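Local structure of microtubule-associated protein 1A/1B, light chain 3, putative (Trypanosoma brucei, 3H9D) at residues A[6-9]-A[10-14]. The protein is a ubiquitin-like protein of the ATG8 family that probably works in autophagy, where it is thought to be joined to a membrane phospholipid. Sequence-based numbering, arbitrary orientation.
Sequences SKYK and MSHTF
Tyr-8 of the short helix 7-11 stacks ring on ring with His-12, four residues on; this helix is the first and much the shorter of the two N-terminal helices that Atg8 proteins add to their ubiquitin-like fold. The stack is the tight part. The ring centroids lie 3.9 Å apart with the planes only 18° from parallel, and the imidazole sits over one face of the phenol. His-12 CD2 is above the middle of that ring, while His-12 NE2 reaches Tyr-8 CE1 at 3.4 Å. Tyr-8 gets there because its CG stands anti to the backbone N (chi1 -172°), which swings the ring outward from the helix, onto the side where His-12 lies; Arg-17, Ile-35 and Tyr-109 also touch this side chain. At the helix start Ser-6 is the N-cap: its OG accepts an almost straight bond from Lys-9 N at 3.0 Å, and Glu-37 of strand 31-38 holds the same hydroxyl.

Two side chains are engaged elsewhere: Met-10 bends off to pack on Pro-89 of the second subunit, and the Lys-9 chain, bent at chi3, carries NZ to Asp-103 in a salt bridge and makes a cation-pi contact with Tyr-109. The looser, exposed side belongs to Lys-7, which extends away from the turn, and to Ser-11, which folds its hydroxyl back onto the helix, so Lys-7 O takes two donors, Ser-11 N at 3.3 Å and Ser-11 OG at 2.9 Å.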
ATOM      1  N   SER A   6       3.093  -2.831  -4.561  1.00 30.85           N
ATOM      2  CA  SER A   6       3.697  -1.625  -5.129  1.00 26.81           C
ATOM      3  C   SER A   6       4.343  -0.725  -4.062  1.00 25.64           C
ATOM      4  O   SER A   6       3.680  -0.285  -3.109  1.00 23.40           O
ATOM      5  CB  SER A   6       2.644  -0.852  -5.926  1.00 24.78           C
ATOM      6  OG  SER A   6       3.117   0.425  -6.301  1.00 23.09           O
ATOM      7  N   LYS A   7       5.638  -0.459  -4.230  1.00 23.40           N
ATOM      8  CA  LYS A   7       6.347   0.476  -3.360  1.00 23.69           C
ATOM      9  C   LYS A   7       5.871   1.909  -3.576  1.00 22.91           C
ATOM     10  O   LYS A   7       5.887   2.724  -2.641  1.00 23.34           O
ATOM     11  CB  LYS A   7       7.862   0.389  -3.558  1.00 23.58           C
ATOM     12  CG  LYS A   7       8.538  -0.832  -2.940  1.00 27.47           C
ATOM     13  CD  LYS A   7      10.039  -0.584  -2.859  1.00 33.01           C
ATOM     14  CE  LYS A   7      10.844  -1.870  -2.784  1.00 37.94           C
ATOM     15  NZ  LYS A   7      12.166  -1.696  -3.491  1.00 40.19           N
ATOM     16  N   TYR A   8       5.440   2.206  -4.800  1.00 20.68           N
ATOM     17  CA  TYR A   8       4.899   3.532  -5.145  1.00 20.47           C
ATOM     18  C   TYR A   8       3.539   3.796  -4.491  1.00 19.74           C
ATOM     19  O   TYR A   8       3.308   4.857  -3.915  1.00 19.84           O
ATOM     20  CB  TYR A   8       4.794   3.718  -6.675  1.00 19.30           C
ATOM     21  CG  TYR A   8       4.418   5.131  -7.081  1.00 17.78           C
ATOM     22  CD1 TYR A   8       5.412   6.076  -7.391  1.00 18.31           C
ATOM     23  CD2 TYR A   8       3.080   5.533  -7.138  1.00 14.78           C
ATOM     24  CE1 TYR A   8       5.082   7.367  -7.753  1.00 17.04           C
ATOM     25  CE2 TYR A   8       2.734   6.822  -7.504  1.00 16.92           C
ATOM     26  CZ  TYR A   8       3.743   7.738  -7.809  1.00 21.70           C
ATOM     27  OH  TYR A   8       3.415   9.030  -8.169  1.00 24.92           O
ATOM     28  N   LYS A   9       2.623   2.844  -4.605  1.00 20.87           N
ATOM     29  CA  LYS A   9       1.339   2.973  -3.931  1.00 20.22           C
ATOM     30  C   LYS A   9       1.517   3.272  -2.431  1.00 21.09           C
ATOM     31  O   LYS A   9       0.886   4.176  -1.900  1.00 21.51           O
ATOM     32  CB  LYS A   9       0.517   1.710  -4.134  1.00 19.59           C
ATOM     33  CG  LYS A   9      -0.874   1.789  -3.553  1.00 21.82           C
ATOM     34  CD  LYS A   9      -1.697   0.580  -3.931  1.00 24.85           C
ATOM     35  CE  LYS A   9      -2.526   0.839  -5.163  1.00 26.34           C
ATOM     36  NZ  LYS A   9      -3.725  -0.054  -5.151  1.00 29.87           N
ATOM     37  N   MET A  10       2.404   2.517  -1.789  1.00 21.14           N
ATOM     38  CA  MET A  10       2.661   2.576  -0.349  1.00 23.39           C
ATOM     39  C   MET A  10       3.140   3.963   0.120  1.00 22.55           C
ATOM     40  O   MET A  10       2.713   4.468   1.174  1.00 21.30           O
ATOM     41  CB  MET A  10       3.702   1.506  -0.000  1.00 23.31           C
ATOM     42  CG  MET A  10       3.983   1.301   1.483  1.00 32.27           C
ATOM     43  SD  MET A  10       2.569   0.616   2.380  1.00 37.83           S
ATOM     44  CE  MET A  10       3.418  -0.526   3.460  1.00 39.21           C
ATOM     45  N   SER A  11       4.008   4.576  -0.683  1.00 20.81           N
ATOM     46  CA  SER A  11       4.691   5.802  -0.298  1.00 20.35           C
ATOM     47  C   SER A  11       3.963   7.075  -0.721  1.00 19.89           C
ATOM     48  O   SER A  11       4.411   8.170  -0.410  1.00 22.53           O
ATOM     49  CB  SER A  11       6.155   5.790  -0.784  1.00 18.93           C
ATOM     50  OG  SER A  11       6.234   5.581  -2.183  1.00 21.94           O
ATOM     51  N   HIS A  12       2.829   6.940  -1.393  1.00 20.92           N
ATOM     52  CA  HIS A  12       2.036   8.101  -1.810  1.00 21.14           C
ATOM     53  C   HIS A  12       0.585   7.892  -1.405  1.00 21.44           C
ATOM     54  O   HIS A  12       0.073   6.787  -1.511  1.00 22.42           O
ATOM     55  CB  HIS A  12       2.131   8.328  -3.326  1.00 21.05           C
ATOM     56  CG  HIS A  12       3.534   8.415  -3.839  1.00 21.03           C
ATOM     57  ND1 HIS A  12       4.114   9.603  -4.228  1.00 23.62           N
ATOM     58  CD2 HIS A  12       4.479   7.461  -4.016  1.00 21.18           C
ATOM     59  CE1 HIS A  12       5.354   9.377  -4.627  1.00 21.40           C
ATOM     60  NE2 HIS A  12       5.604   8.087  -4.497  1.00 24.75           N
ATOM     61  N   THR A  13      -0.070   8.946  -0.924  1.00 23.01           N
ATOM     62  CA  THR A  13      -1.458   8.820  -0.471  1.00 22.18           C
ATOM     63  C   THR A  13      -2.387   8.704  -1.662  1.00 23.75           C
ATOM     64  O   THR A  13      -2.121   9.280  -2.727  1.00 23.47           O
ATOM     65  CB  THR A  13      -1.926   9.983   0.435  1.00 21.52           C
ATOM     66  OG1 THR A  13      -2.065  11.178  -0.342  1.00 21.80           O
ATOM     67  CG2 THR A  13      -0.962  10.217   1.601  1.00 19.23           C
ATOM     68  N   PHE A  14      -3.471   7.951  -1.468  1.00 23.47           N
ATOM     69  CA  PHE A  14      -4.456   7.716  -2.504  1.00 24.70           C
ATOM     70  C   PHE A  14      -4.965   9.006  -3.139  1.00 25.48           C
ATOM     71  O   PHE A  14      -5.038   9.099  -4.363  1.00 25.68           O
ATOM     72  CB  PHE A  14      -5.626   6.869  -1.976  1.00 24.59           C
ATOM     73  CG  PHE A  14      -6.767   6.770  -2.940  1.00 24.69           C
ATOM     74  CD1 PHE A  14      -6.723   5.872  -3.996  1.00 26.90           C
ATOM     75  CD2 PHE A  14      -7.871   7.605  -2.812  1.00 26.70           C
ATOM     76  CE1 PHE A  14      -7.759   5.805  -4.911  1.00 29.54           C
ATOM     77  CE2 PHE A  14      -8.918   7.542  -3.714  1.00 30.79           C
ATOM     78  CZ  PHE A  14      -8.863   6.637  -4.767  1.00 31.96           C
TER